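Transcriptional regulator (PDB 3E7Q) probably binds operator DNA as a dimeric repressor of the TetR family, through a helix-turn-helix domain joined to an all-helical regulatory domain. Local coordinates at residues L110-L114 and W174-L179; R72-L77 and A98-L104; Y137-L141 and I164-L170; A65-T70 and W113-W117; R89-S93 and E194-D198. All blocks are in the same frame, centred on the assembly; numbering follows the deposited sequence.

Contact 1: L110-L114 and W174-L179; sequences LDAWL and WLESGL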
# COMPACT_ATOMS: atom_id res chain seq x y z
N LEU B 110 0.49 2.65 10.51
CA LEU B 110 0.21 2.83 9.08
C LEU B 110 0.88 4.09 8.57
O LEU B 110 1.55 4.08 7.55
CB LEU B 110 -1.30 2.91 8.82
CG LEU B 110 -1.75 3.34 7.41
CD1 LEU B 110 -1.53 2.24 6.44
CD2 LEU B 110 -3.24 3.79 7.39
N ASP B 111 0.74 5.16 9.34
CA ASP B 111 1.30 6.45 9.00
C ASP B 111 2.82 6.41 8.81
O ASP B 111 3.37 7.13 7.96
CB ASP B 111 0.97 7.51 10.08
CG ASP B 111 -0.40 7.28 10.79
OD1 ASP B 111 -1.22 8.26 10.76
OD2 ASP B 111 -0.63 6.16 11.38
N ALA B 112 3.48 5.58 9.63
CA ALA B 112 4.93 5.42 9.60
C ALA B 112 5.37 4.73 8.30
O ALA B 112 6.23 5.22 7.61
CB ALA B 112 5.41 4.64 10.81
N TRP B 113 4.73 3.62 7.97
CA TRP B 113 5.00 2.94 6.69
C TRP B 113 4.74 3.81 5.47
O TRP B 113 5.53 3.80 4.52
CB TRP B 113 4.17 1.67 6.59
CG TRP B 113 4.63 0.69 7.49
CD1 TRP B 113 4.24 0.53 8.81
CD2 TRP B 113 5.63 -0.29 7.23
NE1 TRP B 113 4.93 -0.51 9.36
CE2 TRP B 113 5.79 -1.04 8.43
CE3 TRP B 113 6.41 -0.62 6.10
CZ2 TRP B 113 6.69 -2.12 8.54
CZ3 TRP B 113 7.31 -1.69 6.20
CH2 TRP B 113 7.45 -2.42 7.41
N LEU B 114 3.67 4.59 5.53
CA LEU B 114 3.35 5.47 4.45
C LEU B 114 4.47 6.53 4.21
O LEU B 114 4.85 6.82 3.09
CB LEU B 114 1.99 6.10 4.68
CG LEU B 114 0.73 5.24 4.55
CD1 LEU B 114 -0.42 6.14 4.92
CD2 LEU B 114 0.53 4.72 3.18
N TRP B 174 -3.21 -5.80 4.54
CA TRP B 174 -2.76 -5.02 5.67
C TRP B 174 -3.12 -3.53 5.45
O TRP B 174 -3.61 -2.88 6.34
CB TRP B 174 -1.25 -5.23 5.88
CG TRP B 174 -0.73 -4.45 7.01
CD1 TRP B 174 -0.76 -4.80 8.33
CD2 TRP B 174 -0.15 -3.15 6.95
NE1 TRP B 174 -0.23 -3.78 9.10
CE2 TRP B 174 0.16 -2.77 8.26
CE3 TRP B 174 0.11 -2.25 5.91
CZ2 TRP B 174 0.75 -1.56 8.56
CZ3 TRP B 174 0.71 -1.02 6.21
CH2 TRP B 174 1.00 -0.68 7.51
N LEU B 175 -2.88 -3.02 4.24
CA LEU B 175 -3.16 -1.65 3.88
C LEU B 175 -4.68 -1.35 3.97
O LEU B 175 -5.10 -0.36 4.56
CB LEU B 175 -2.58 -1.35 2.48
CG LEU B 175 -2.83 0.03 1.82
CD1 LEU B 175 -2.17 1.18 2.66
CD2 LEU B 175 -2.34 0.02 0.36
N GLU B 176 -5.51 -2.22 3.41
CA GLU B 176 -6.94 -2.02 3.55
C GLU B 176 -7.48 -2.10 4.97
O GLU B 176 -8.40 -1.38 5.27
CB GLU B 176 -7.75 -2.94 2.63
CG GLU B 176 -9.26 -2.58 2.64
CD GLU B 176 -9.61 -1.02 2.76
OE1 GLU B 176 -8.98 -0.14 2.07
OE2 GLU B 176 -10.57 -0.73 3.54
N SER B 177 -6.92 -2.95 5.84
CA SER B 177 -7.33 -3.02 7.24
C SER B 177 -7.10 -1.68 7.85
O SER B 177 -7.96 -1.20 8.56
CB SER B 177 -6.57 -4.07 8.08
OG SER B 177 -6.62 -5.41 7.52
N GLY B 178 -5.94 -1.08 7.61
CA GLY B 178 -5.59 0.20 8.17
C GLY B 178 -6.35 1.38 7.56
O GLY B 178 -6.76 2.27 8.27
N LEU B 179 -6.56 1.40 6.27
CA LEU B 179 -7.36 2.50 5.67
C LEU B 179 -8.86 2.48 6.07
O LEU B 179 -9.51 3.55 6.21
CB LEU B 179 -7.22 2.52 4.17
CG LEU B 179 -5.83 2.90 3.67
CD1 LEU B 179 -5.71 2.60 2.19
CD2 LEU B 179 -5.55 4.34 3.96

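Contact 2: R72-L77 and A98-L104; sequences RVMRLL and ASFSAEL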
# COMPACT_ATOMS: atom_id res chain seq x y z
N ARG B 72 11.49 -5.73 13.59
CA ARG B 72 10.54 -6.19 14.57
C ARG B 72 9.48 -7.07 13.94
O ARG B 72 9.17 -8.13 14.48
CB ARG B 72 9.87 -5.00 15.27
CG ARG B 72 8.70 -5.41 16.10
CD ARG B 72 8.04 -4.28 16.82
NE ARG B 72 6.77 -4.76 17.36
CZ ARG B 72 5.64 -4.94 16.65
NH1 ARG B 72 5.60 -4.64 15.36
NH2 ARG B 72 4.52 -5.42 17.25
N VAL B 73 8.89 -6.60 12.84
CA VAL B 73 7.94 -7.41 12.06
C VAL B 73 8.53 -8.80 11.69
O VAL B 73 7.90 -9.84 11.95
CB VAL B 73 7.50 -6.71 10.74
CG1 VAL B 73 6.82 -7.76 9.73
CG2 VAL B 73 6.60 -5.55 11.02
N MET B 74 9.73 -8.79 11.12
CA MET B 74 10.43 -10.03 10.80
C MET B 74 10.72 -10.96 11.95
O MET B 74 10.69 -12.17 11.76
CB MET B 74 11.75 -9.74 10.11
CG MET B 74 11.54 -9.27 8.69
SD MET B 74 10.73 -10.45 7.57
CE MET B 74 11.86 -11.84 7.76
N ARG B 75 11.06 -10.41 13.11
CA ARG B 75 11.25 -11.22 14.30
C ARG B 75 9.98 -11.93 14.66
O ARG B 75 9.99 -13.11 15.01
CB ARG B 75 11.68 -10.42 15.51
CG ARG B 75 13.17 -10.30 15.64
CD ARG B 75 13.54 -9.82 17.08
NE ARG B 75 13.01 -8.49 17.43
CZ ARG B 75 13.45 -7.32 16.92
NH1 ARG B 75 14.39 -7.27 15.97
NH2 ARG B 75 12.88 -6.18 17.32
N LEU B 76 8.88 -11.21 14.59
CA LEU B 76 7.63 -11.77 15.00
C LEU B 76 7.19 -12.81 13.97
O LEU B 76 6.68 -13.85 14.34
CB LEU B 76 6.57 -10.69 15.18
CG LEU B 76 6.74 -9.75 16.37
CD1 LEU B 76 5.56 -8.78 16.35
CD2 LEU B 76 6.87 -10.51 17.73
N LEU B 77 7.37 -12.50 12.68
CA LEU B 77 6.96 -13.42 11.61
C LEU B 77 7.82 -14.71 11.57
O LEU B 77 7.29 -15.79 11.34
CB LEU B 77 6.93 -12.72 10.26
CG LEU B 77 5.79 -11.67 10.16
CD1 LEU B 77 5.83 -10.90 8.85
CD2 LEU B 77 4.41 -12.29 10.42
N ALA B 98 -0.18 -14.58 12.81
CA ALA B 98 0.68 -13.47 13.28
C ALA B 98 0.42 -12.18 12.49
O ALA B 98 0.35 -11.07 13.09
CB ALA B 98 2.14 -13.82 13.26
N SER B 99 0.22 -12.33 11.19
CA SER B 99 0.01 -11.18 10.28
C SER B 99 -1.23 -10.34 10.57
O SER B 99 -1.24 -9.16 10.28
CB SER B 99 -0.11 -11.65 8.82
OG SER B 99 1.12 -12.13 8.30
N PHE B 100 -2.26 -10.95 11.13
CA PHE B 100 -3.54 -10.30 11.38
C PHE B 100 -3.83 -10.20 12.89
O PHE B 100 -4.93 -9.86 13.30
CB PHE B 100 -4.64 -11.03 10.60
CG PHE B 100 -4.56 -10.80 9.11
CD1 PHE B 100 -5.11 -9.70 8.55
CD2 PHE B 100 -3.90 -11.71 8.26
CE1 PHE B 100 -4.99 -9.47 7.14
CE2 PHE B 100 -3.78 -11.49 6.92
CZ PHE B 100 -4.34 -10.38 6.37
N SER B 101 -2.81 -10.47 13.70
CA SER B 101 -2.84 -10.26 15.13
C SER B 101 -2.72 -8.77 15.37
O SER B 101 -2.27 -8.04 14.49
CB SER B 101 -1.66 -11.00 15.80
OG SER B 101 -0.44 -10.35 15.45
N ALA B 102 -3.15 -8.33 16.54
CA ALA B 102 -3.11 -6.93 16.97
C ALA B 102 -1.71 -6.30 16.90
O ALA B 102 -1.57 -5.13 16.61
CB ALA B 102 -3.66 -6.84 18.38
N GLU B 103 -0.68 -7.09 17.13
CA GLU B 103 0.71 -6.63 17.06
C GLU B 103 1.07 -6.13 15.64
O GLU B 103 1.40 -4.95 15.44
CB GLU B 103 1.64 -7.76 17.53
CG GLU B 103 1.50 -8.13 19.05
CD GLU B 103 0.21 -8.93 19.42
OE1 GLU B 103 -0.27 -9.72 18.58
OE2 GLU B 103 -0.33 -8.76 20.57
N LEU B 104 0.93 -6.99 14.64
CA LEU B 104 1.24 -6.59 13.26
C LEU B 104 0.07 -5.87 12.55
O LEU B 104 0.27 -5.19 11.53
CB LEU B 104 1.71 -7.80 12.44
CG LEU B 104 3.02 -8.36 13.02
CD1 LEU B 104 3.45 -9.62 12.31
CD2 LEU B 104 4.17 -7.31 13.04

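Contact 3: Y137-L141 and I164-L170; sequences YRALL and ISLSALL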
# COMPACT_ATOMS: atom_id res chain seq x y z
N TYR B 137 11.62 -10.72 3.75
CA TYR B 137 10.23 -11.08 3.94
C TYR B 137 9.82 -12.18 2.92
O TYR B 137 9.29 -13.28 3.28
CB TYR B 137 9.38 -9.81 3.84
CG TYR B 137 7.90 -9.99 4.06
CD1 TYR B 137 7.35 -9.96 5.33
CD2 TYR B 137 7.05 -10.20 2.99
CE1 TYR B 137 6.01 -10.11 5.53
CE2 TYR B 137 5.70 -10.42 3.17
CZ TYR B 137 5.18 -10.37 4.44
OH TYR B 137 3.84 -10.51 4.59
N ARG B 138 10.09 -11.90 1.67
CA ARG B 138 9.87 -12.89 0.58
C ARG B 138 10.69 -14.19 0.73
O ARG B 138 10.19 -15.24 0.39
CB ARG B 138 10.10 -12.27 -0.81
CG ARG B 138 8.98 -11.34 -1.26
CD ARG B 138 9.20 -10.81 -2.64
NE ARG B 138 10.40 -9.94 -2.67
CZ ARG B 138 11.43 -10.07 -3.50
NH1 ARG B 138 11.46 -10.99 -4.43
NH2 ARG B 138 12.44 -9.25 -3.39
N ALA B 139 11.97 -14.10 1.13
CA ALA B 139 12.83 -15.28 1.32
C ALA B 139 12.15 -16.20 2.34
O ALA B 139 12.15 -17.41 2.15
CB ALA B 139 14.25 -14.89 1.81
N LEU B 140 11.58 -15.63 3.41
CA LEU B 140 10.87 -16.44 4.42
C LEU B 140 9.72 -17.22 3.81
O LEU B 140 9.49 -18.41 4.15
CB LEU B 140 10.29 -15.55 5.48
CG LEU B 140 10.20 -15.95 6.93
CD1 LEU B 140 11.61 -16.34 7.48
CD2 LEU B 140 9.66 -14.75 7.66
N LEU B 141 8.95 -16.53 2.98
CA LEU B 141 7.80 -17.13 2.32
C LEU B 141 8.23 -18.08 1.21
O LEU B 141 7.56 -19.08 1.00
CB LEU B 141 6.80 -16.07 1.81
CG LEU B 141 5.96 -15.34 2.86
CD1 LEU B 141 5.33 -14.11 2.25
CD2 LEU B 141 4.89 -16.31 3.46
N ILE B 164 6.12 -13.50 -4.26
CA ILE B 164 5.72 -12.18 -4.61
C ILE B 164 4.18 -12.05 -4.58
O ILE B 164 3.66 -11.05 -4.09
CB ILE B 164 6.28 -11.72 -6.01
CG1 ILE B 164 7.79 -11.48 -5.92
CG2 ILE B 164 5.46 -10.47 -6.59
CD1 ILE B 164 8.55 -11.60 -7.25
N SER B 165 3.46 -13.06 -5.03
CA SER B 165 2.00 -13.02 -5.07
C SER B 165 1.41 -12.97 -3.66
O SER B 165 0.51 -12.18 -3.34
CB SER B 165 1.49 -14.25 -5.82
OG SER B 165 0.06 -14.27 -5.90
N LEU B 166 1.86 -13.91 -2.85
CA LEU B 166 1.43 -13.97 -1.49
C LEU B 166 1.80 -12.69 -0.64
O LEU B 166 0.97 -12.21 0.13
CB LEU B 166 1.94 -15.27 -0.83
CG LEU B 166 1.40 -15.55 0.59
CD1 LEU B 166 -0.19 -15.56 0.63
CD2 LEU B 166 2.02 -16.83 1.18
N SER B 167 3.03 -12.19 -0.76
CA SER B 167 3.41 -10.91 -0.14
C SER B 167 2.52 -9.76 -0.60
O SER B 167 2.10 -8.95 0.21
CB SER B 167 4.87 -10.53 -0.44
OG SER B 167 5.69 -11.60 -0.03
N ALA B 168 2.27 -9.68 -1.89
CA ALA B 168 1.38 -8.70 -2.43
C ALA B 168 -0.02 -8.75 -1.79
O ALA B 168 -0.57 -7.73 -1.40
CB ALA B 168 1.34 -8.80 -3.97
N LEU B 169 -0.58 -9.95 -1.64
CA LEU B 169 -1.90 -10.15 -1.03
C LEU B 169 -1.95 -9.69 0.41
O LEU B 169 -2.88 -8.99 0.81
CB LEU B 169 -2.34 -11.59 -1.10
CG LEU B 169 -3.71 -12.02 -0.49
CD1 LEU B 169 -4.84 -11.25 -1.15
CD2 LEU B 169 -3.93 -13.54 -0.61
N LEU B 170 -0.94 -10.09 1.19
CA LEU B 170 -0.75 -9.68 2.58
C LEU B 170 -0.62 -8.20 2.76
O LEU B 170 -1.32 -7.62 3.57
CB LEU B 170 0.48 -10.38 3.21
CG LEU B 170 0.13 -11.82 3.55
CD1 LEU B 170 1.36 -12.76 3.51
CD2 LEU B 170 -0.54 -11.79 4.91

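Contact 4: A65-T70 and W113-W117; sequences AYLAVT and WLAFW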
# COMPACT_ATOMS: atom_id res chain seq x y z
N ALA B 65 14.93 4.18 12.01
CA ALA B 65 13.53 3.84 12.37
C ALA B 65 12.91 2.75 11.46
O ALA B 65 12.20 1.86 11.95
CB ALA B 65 12.66 5.06 12.39
N TYR B 66 13.15 2.87 10.15
CA TYR B 66 12.67 1.94 9.14
C TYR B 66 13.24 0.56 9.43
O TYR B 66 12.52 -0.40 9.47
CB TYR B 66 13.07 2.41 7.71
CG TYR B 66 12.35 1.76 6.49
CD1 TYR B 66 11.33 0.82 6.63
CD2 TYR B 66 12.67 2.14 5.22
CE1 TYR B 66 10.70 0.27 5.54
CE2 TYR B 66 12.03 1.62 4.12
CZ TYR B 66 11.05 0.69 4.27
OH TYR B 66 10.43 0.15 3.16
N LEU B 67 14.54 0.48 9.69
CA LEU B 67 15.21 -0.76 10.04
C LEU B 67 14.71 -1.44 11.31
O LEU B 67 14.62 -2.68 11.37
CB LEU B 67 16.72 -0.54 10.16
CG LEU B 67 17.51 -0.86 8.90
CD1 LEU B 67 18.93 -0.29 8.95
CD2 LEU B 67 17.53 -2.43 8.63
N ALA B 68 14.47 -0.63 12.34
CA ALA B 68 13.89 -1.08 13.59
C ALA B 68 12.50 -1.65 13.32
O ALA B 68 12.18 -2.71 13.80
CB ALA B 68 13.82 0.05 14.62
N VAL B 69 11.67 -0.96 12.54
CA VAL B 69 10.27 -1.34 12.41
C VAL B 69 10.18 -2.68 11.63
O VAL B 69 9.53 -3.66 12.11
CB VAL B 69 9.44 -0.22 11.77
CG1 VAL B 69 8.16 -0.72 11.24
CG2 VAL B 69 9.14 0.89 12.76
N THR B 70 10.84 -2.72 10.46
CA THR B 70 10.97 -3.93 9.67
C THR B 70 11.61 -5.09 10.40
O THR B 70 11.17 -6.22 10.25
CB THR B 70 11.71 -3.70 8.32
OG1 THR B 70 13.01 -3.16 8.57
CG2 THR B 70 10.88 -2.75 7.41
N TRP B 113 4.73 3.62 7.97
CA TRP B 113 5.00 2.94 6.69
C TRP B 113 4.74 3.81 5.47
O TRP B 113 5.53 3.80 4.52
CB TRP B 113 4.17 1.67 6.59
CG TRP B 113 4.63 0.69 7.49
CD1 TRP B 113 4.24 0.53 8.81
CD2 TRP B 113 5.63 -0.29 7.23
NE1 TRP B 113 4.93 -0.51 9.36
CE2 TRP B 113 5.79 -1.04 8.43
CE3 TRP B 113 6.41 -0.62 6.10
CZ2 TRP B 113 6.69 -2.12 8.54
CZ3 TRP B 113 7.31 -1.69 6.20
CH2 TRP B 113 7.45 -2.42 7.41
N LEU B 114 3.67 4.59 5.53
CA LEU B 114 3.35 5.47 4.45
C LEU B 114 4.47 6.53 4.21
O LEU B 114 4.85 6.82 3.09
CB LEU B 114 1.99 6.10 4.68
CG LEU B 114 0.73 5.24 4.55
CD1 LEU B 114 -0.42 6.14 4.92
CD2 LEU B 114 0.53 4.72 3.18
N ALA B 115 5.04 7.01 5.30
CA ALA B 115 6.13 7.96 5.27
C ALA B 115 7.42 7.29 4.75
O ALA B 115 8.15 7.92 3.97
CB ALA B 115 6.32 8.60 6.69
N PHE B 116 7.71 6.06 5.18
CA PHE B 116 8.89 5.31 4.66
C PHE B 116 8.83 5.05 3.15
O PHE B 116 9.80 5.21 2.40
CB PHE B 116 9.01 3.94 5.34
CG PHE B 116 9.23 3.98 6.86
CD1 PHE B 116 10.05 4.90 7.46
CD2 PHE B 116 8.65 3.00 7.65
CE1 PHE B 116 10.28 4.89 8.82
CE2 PHE B 116 8.85 2.98 9.01
CZ PHE B 116 9.69 3.96 9.60
N TRP B 117 7.68 4.60 2.71
CA TRP B 117 7.45 4.32 1.32
C TRP B 117 7.55 5.55 0.43
O TRP B 117 7.88 5.43 -0.73
CB TRP B 117 6.08 3.72 1.21
CG TRP B 117 5.98 2.37 1.73
CD1 TRP B 117 7.01 1.49 1.91
CD2 TRP B 117 4.79 1.69 2.12
NE1 TRP B 117 6.52 0.32 2.36
CE2 TRP B 117 5.17 0.39 2.46
CE3 TRP B 117 3.45 2.04 2.16
CZ2 TRP B 117 4.25 -0.56 2.91
CZ3 TRP B 117 2.54 1.13 2.60
CH2 TRP B 117 2.93 -0.18 2.95

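Contact 5: R89-S93 and E194-D198; sequences RPRLS and EAWVD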
# COMPACT_ATOMS: atom_id res chain seq x y z
N ARG B 89 1.78 -26.07 5.66
CA ARG B 89 0.49 -25.38 5.87
C ARG B 89 0.33 -24.88 7.30
O ARG B 89 -0.10 -23.75 7.51
CB ARG B 89 -0.72 -26.23 5.39
CG ARG B 89 -0.72 -26.34 3.88
CD ARG B 89 -2.00 -26.09 3.12
NE ARG B 89 -2.82 -24.90 3.49
CZ ARG B 89 -3.94 -24.57 2.85
NH1 ARG B 89 -4.31 -25.25 1.80
NH2 ARG B 89 -4.66 -23.54 3.23
N PRO B 90 0.72 -25.70 8.30
CA PRO B 90 0.66 -25.16 9.66
C PRO B 90 1.57 -23.91 9.90
O PRO B 90 1.14 -22.98 10.57
CB PRO B 90 1.06 -26.35 10.53
CG PRO B 90 0.75 -27.54 9.72
CD PRO B 90 1.13 -27.10 8.31
N ARG B 91 2.77 -23.92 9.31
CA ARG B 91 3.71 -22.78 9.29
C ARG B 91 3.14 -21.54 8.55
O ARG B 91 3.24 -20.42 9.05
CB ARG B 91 5.05 -23.16 8.65
CG ARG B 91 5.83 -24.25 9.33
CD ARG B 91 7.22 -24.47 8.73
NE ARG B 91 8.11 -24.95 9.78
CZ ARG B 91 9.21 -25.70 9.59
NH1 ARG B 91 9.62 -26.04 8.36
NH2 ARG B 91 9.93 -26.14 10.64
N LEU B 92 2.55 -21.75 7.38
CA LEU B 92 1.85 -20.66 6.68
C LEU B 92 0.66 -20.10 7.52
O LEU B 92 0.50 -18.89 7.60
CB LEU B 92 1.34 -21.05 5.27
CG LEU B 92 2.36 -21.19 4.13
CD1 LEU B 92 1.73 -21.88 3.00
CD2 LEU B 92 3.00 -19.84 3.71
N SER B 93 -0.16 -20.97 8.10
CA SER B 93 -1.27 -20.56 8.98
C SER B 93 -0.83 -19.79 10.17
O SER B 93 -1.50 -18.86 10.56
CB SER B 93 -2.07 -21.76 9.47
OG SER B 93 -2.46 -22.46 8.33
N GLU B 194 -5.57 -18.31 3.55
CA GLU B 194 -5.72 -19.74 3.42
C GLU B 194 -6.34 -20.09 2.09
O GLU B 194 -6.01 -21.12 1.52
CB GLU B 194 -6.62 -20.34 4.51
CG GLU B 194 -6.20 -20.16 5.92
CD GLU B 194 -4.91 -20.84 6.30
OE1 GLU B 194 -4.31 -21.59 5.51
OE2 GLU B 194 -4.48 -20.65 7.46
N ALA B 195 -7.30 -19.28 1.64
CA ALA B 195 -7.99 -19.55 0.36
C ALA B 195 -7.04 -19.47 -0.83
O ALA B 195 -7.20 -20.20 -1.83
CB ALA B 195 -9.19 -18.65 0.18
N TRP B 196 -6.08 -18.56 -0.74
CA TRP B 196 -5.04 -18.45 -1.73
C TRP B 196 -4.15 -19.71 -1.83
O TRP B 196 -3.80 -20.18 -2.91
CB TRP B 196 -4.13 -17.27 -1.34
CG TRP B 196 -3.06 -17.00 -2.30
CD1 TRP B 196 -3.15 -16.17 -3.34
CD2 TRP B 196 -1.70 -17.53 -2.31
NE1 TRP B 196 -1.95 -16.13 -4.01
CE2 TRP B 196 -1.06 -16.96 -3.42
CE3 TRP B 196 -0.99 -18.42 -1.52
CZ2 TRP B 196 0.26 -17.26 -3.78
CZ3 TRP B 196 0.34 -18.71 -1.86
CH2 TRP B 196 0.95 -18.11 -2.98
N VAL B 197 -3.69 -20.17 -0.68
CA VAL B 197 -2.93 -21.43 -0.59
C VAL B 197 -3.74 -22.59 -1.12
O VAL B 197 -3.19 -23.41 -1.85
CB VAL B 197 -2.43 -21.75 0.86
CG1 VAL B 197 -1.50 -22.92 0.87
CG2 VAL B 197 -1.73 -20.51 1.48
N ASP B 198 -5.03 -22.63 -0.76
CA ASP B 198 -5.94 -23.66 -1.29
C ASP B 198 -5.91 -23.64 -2.80
O ASP B 198 -5.84 -24.69 -3.44
CB ASP B 198 -7.41 -23.43 -0.89
CG ASP B 198 -7.71 -23.69 0.57
OD1 ASP B 198 -6.88 -24.21 1.33
OD2 ASP B 198 -8.84 -23.35 0.96
O HOH W 1 -2.03 -22.95 5.62

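Contact 1: L110-L114 and W174-L179
Leu110 enters the face of helix 159-179 as a knob into a hole formed by Trp174, Leu175, Gly178 and Leu179. Its CG lies opposite the backbone N (chi1 169°), which carries both methyls across the gap. CD1 reaches Leu175 CD1 at 4.0 Å and lies equally near CZ3 of the Trp174 ring, while CD2 comes within 3.9 Å of Gly178 O and also packs on CD2 of Leu179. A branched leucine suits this place because its two methyls can serve different walls of one hole. Glycine suits the floor: without a side chain at position 178, the CA atoms of Leu110 and Gly178 approach to 6.4 Å, although the local axes stay 11.3 Å apart and run at 126° to each other.

The aromatic part of the contact is a T-shaped pair. Trp174 presents the edge of its six-membered ring to the face of the five-membered ring of Trp113, with planes at 69° and centroids 5.0 Å apart. CH2 of Trp174 does the touching, 3.7 Å from Trp113 CD1, and the same atom rests against CA of Leu110. The ring is also tied at its polar end, since Trp174 NE1 donates to Leu104 O, a bond that helps fix its rotation.

Leu114 adds a looser methyl contact to Leu175. Around this joint, Trp113 turns its other parts to helix 58-82, Ala112 meets Leu24 of helix 12-34, and Leu114 and Leu175 pack on Gly118 and Trp117 of the second subunit.

Contact 2: R72-L77 and A98-L104
Leu104 has the largest share of this contact, its side chain seated as a knob among Arg72, Val73, Leu76 and Leu77 of helix 58-82. The two methyls divide the work. CD1 presses on CD2 of Leu77 at 3.4 Å, tighter than usual for two carbons, whereas CD2 meets CG2 of Val73 at 3.6 Å and also touches CD1 of Leu76. Leucine fits because its forked end can fill the groove between successive turns of the facing helix.

Leu77 also reaches helix 88-99. With CG set opposite its own carbonyl carbon (chi1 -69°), it brings CD2 to CB of Ala98, 3.9 Å away, and to OG of Ser99, whose hydroxyl bonds to Phe95 O. The small residues let helix 88-99 come close here.

Leu76 borders the contact near the surface, and Arg72 runs extended past Leu104 so that its NH2 lies 3.6 Å from Glu103 O, at the guanidinium edge. Ser101 closes the turn between the two helices by donating OG to Ala98 O, 2.6 Å away, a carbonyl that also receives Ser101 N. This is helix-helix packing of the all-helical C-terminal domain of TetR-type regulators, with helix 58-82 resting against the break between helices 88-99 and 102-105.

Contact 3: Y137-L141 and I164-L170
Helices 124-152 and 159-179 pass each other here at 119°, their local axes 9.6 Å apart, with Arg138 and Ile164 the closest pair by CA. Ser167 sits at the middle of the contact. Its OG is approached by three side chains: CE2 of Tyr137 at 3.4 Å, CD1 of Leu141 at the same distance, and CG of Arg138. All three are carbon contacts; the hydroxyl's hydrogen-bond partner is Ala163 O, one turn back on its own helix, so a buried polar atom is satisfied locally. A serine is small enough for the facing side chains to close round it.

Tyr137 brings the edge of its ring to Ser167, with CB and OG both near the ring plane. Its CG stands opposite the backbone N (chi1 -178°), and the ring reaches on until OH lies 3.5 Å from CD1 of Leu170 and beside CB of the same residue. Both helices belong to the C-terminal domain, whose all-helical build in TetR-type regulators commonly supports dimerisation; accordingly, helix 159-179 also packs on the second subunit, with Ile164 against Ile192 of that chain and Ala168 against its Leu173.

Arg138 runs alongside Ile164 in the same direction. The aliphatic part of the arginine does the packing, CD being 3.6 Å from Ile164 CG1, and a bend at chi3 turns the guanidinium group so that NH1 also passes near that carbon. Leu141 splits its methyls: CD2 meets CD2 of Leu166 at 3.7 Å, the two side chains nearly perpendicular, while CD1 faces Leu170 more loosely. Phe95 of helix 88-99 covers both Leu141 and Leu170.

Contact 4: A65-T70 and W113-W117
Tyr66 and Phe116 form an offset stack, their rings only 11° from parallel and their centroids 4.5 Å apart. The two side chains come from facing helices and overlap head to root, so each ring also covers the base of its partner. CB of Phe116 stands almost exactly over the centre of the tyrosine ring, 3.8 Å from its centroid, and CA of Tyr66 lies over the phenylalanine face, 3.9 Å from that centroid; both are CH-pi contacts. Aromatic residues suit this crossing because they are long enough to bridge an 11.1 Å separation of the local axes, and their flat faces let them overlap closely.

The remaining contacts are apolar. The six-membered ring of Trp113 reaches two branched residues one turn along helix 58-82: CZ2 meets CG1 of Val69 at 3.4 Å, and CH2 meets CG2 of Thr70 at the same distance. CZ3 lies at the edge of the Tyr66 ring. Ala65 backs the far end of Phe116.

The hydroxyls of Thr70 and Tyr66 find their partners off the facing segment. Thr70 OG1, placed between the backbone N and the carbonyl carbon (chi1 58°), donates to Tyr66 O at 2.9 Å, which leaves its methyl for Trp113. Tyr66 OH is hydrogen-bonded to ND1 of His130 and passes the edge of Trp117. Helix 58-82 follows the predicted helix-turn-helix, and Phe116 also touches Leu24 and Leu27 of helix 12-34; the aromatic cluster thus lies at the junction of DNA-binding and regulatory domains characteristic of the TetR family.

Contact 5: R89-S93 and E194-D198
Arg89 spans the gap between helices 88-99 and 186-204 and grips two acids at once. NH1 and NH2 both donate to OD1 of Asp198, at 2.8 and 3.0 Å, the first arriving nearly along the C-O axis and the second from above the carboxylate plane. NH2 also donates to Glu194 OE1 at 3.0 Å, meeting it on the anti side in a fairly straight bond of 163°. Both acids lie at the guanidinium edge, whereas CG1 of Val197 covers one face, 3.5 Å above its centre. Arginine suits the place because it offers planar donors at its rim and an apolar face.

Bends at chi2 and chi3 fold the arginine into this position. The salt-bridge network joins two roughly antiparallel helices (local directions at 151°) of the C-terminal domain, near the dimer interface: OD2 of Asp198 bridges to Arg207 of the second subunit, and NH1 of Arg89 has a further partner in Glu201.

A water molecule accepts from Arg89 NE and donates to Glu194 OE1, 2.7 Å away, and to Ser93 OG. That hydroxyl lies 2.8 Å from Glu194 OE2, so serine and water together flank the glutamate. Beside the salt bridges, CD1 of Leu92 packs on both methyls of Val197, with Leu148 of helix 124-152 touching Val197 and Arg89.

Overall arrangement
The five contacts run from the junction with the DNA-binding domain to the far end of the regulatory domain. Contacts 4 and 1 share Trp113 and Leu114, their centres 12 Å apart, so one helix joins helix 58-82 to helix 159-179. Contact 2 is tied to contact 1 by Trp174 NE1 and Leu104 O, 2.9 Å apart, and meets contact 3 where CD1 of Leu77 packs on CE1 of Tyr137. Contact 3 leads to contact 5 through Trp196, which lies against Leu166 and Leu169. Contacts 4 and 5 have centres about 27 Å apart and do not touch. All but contact 2 reach the second subunit.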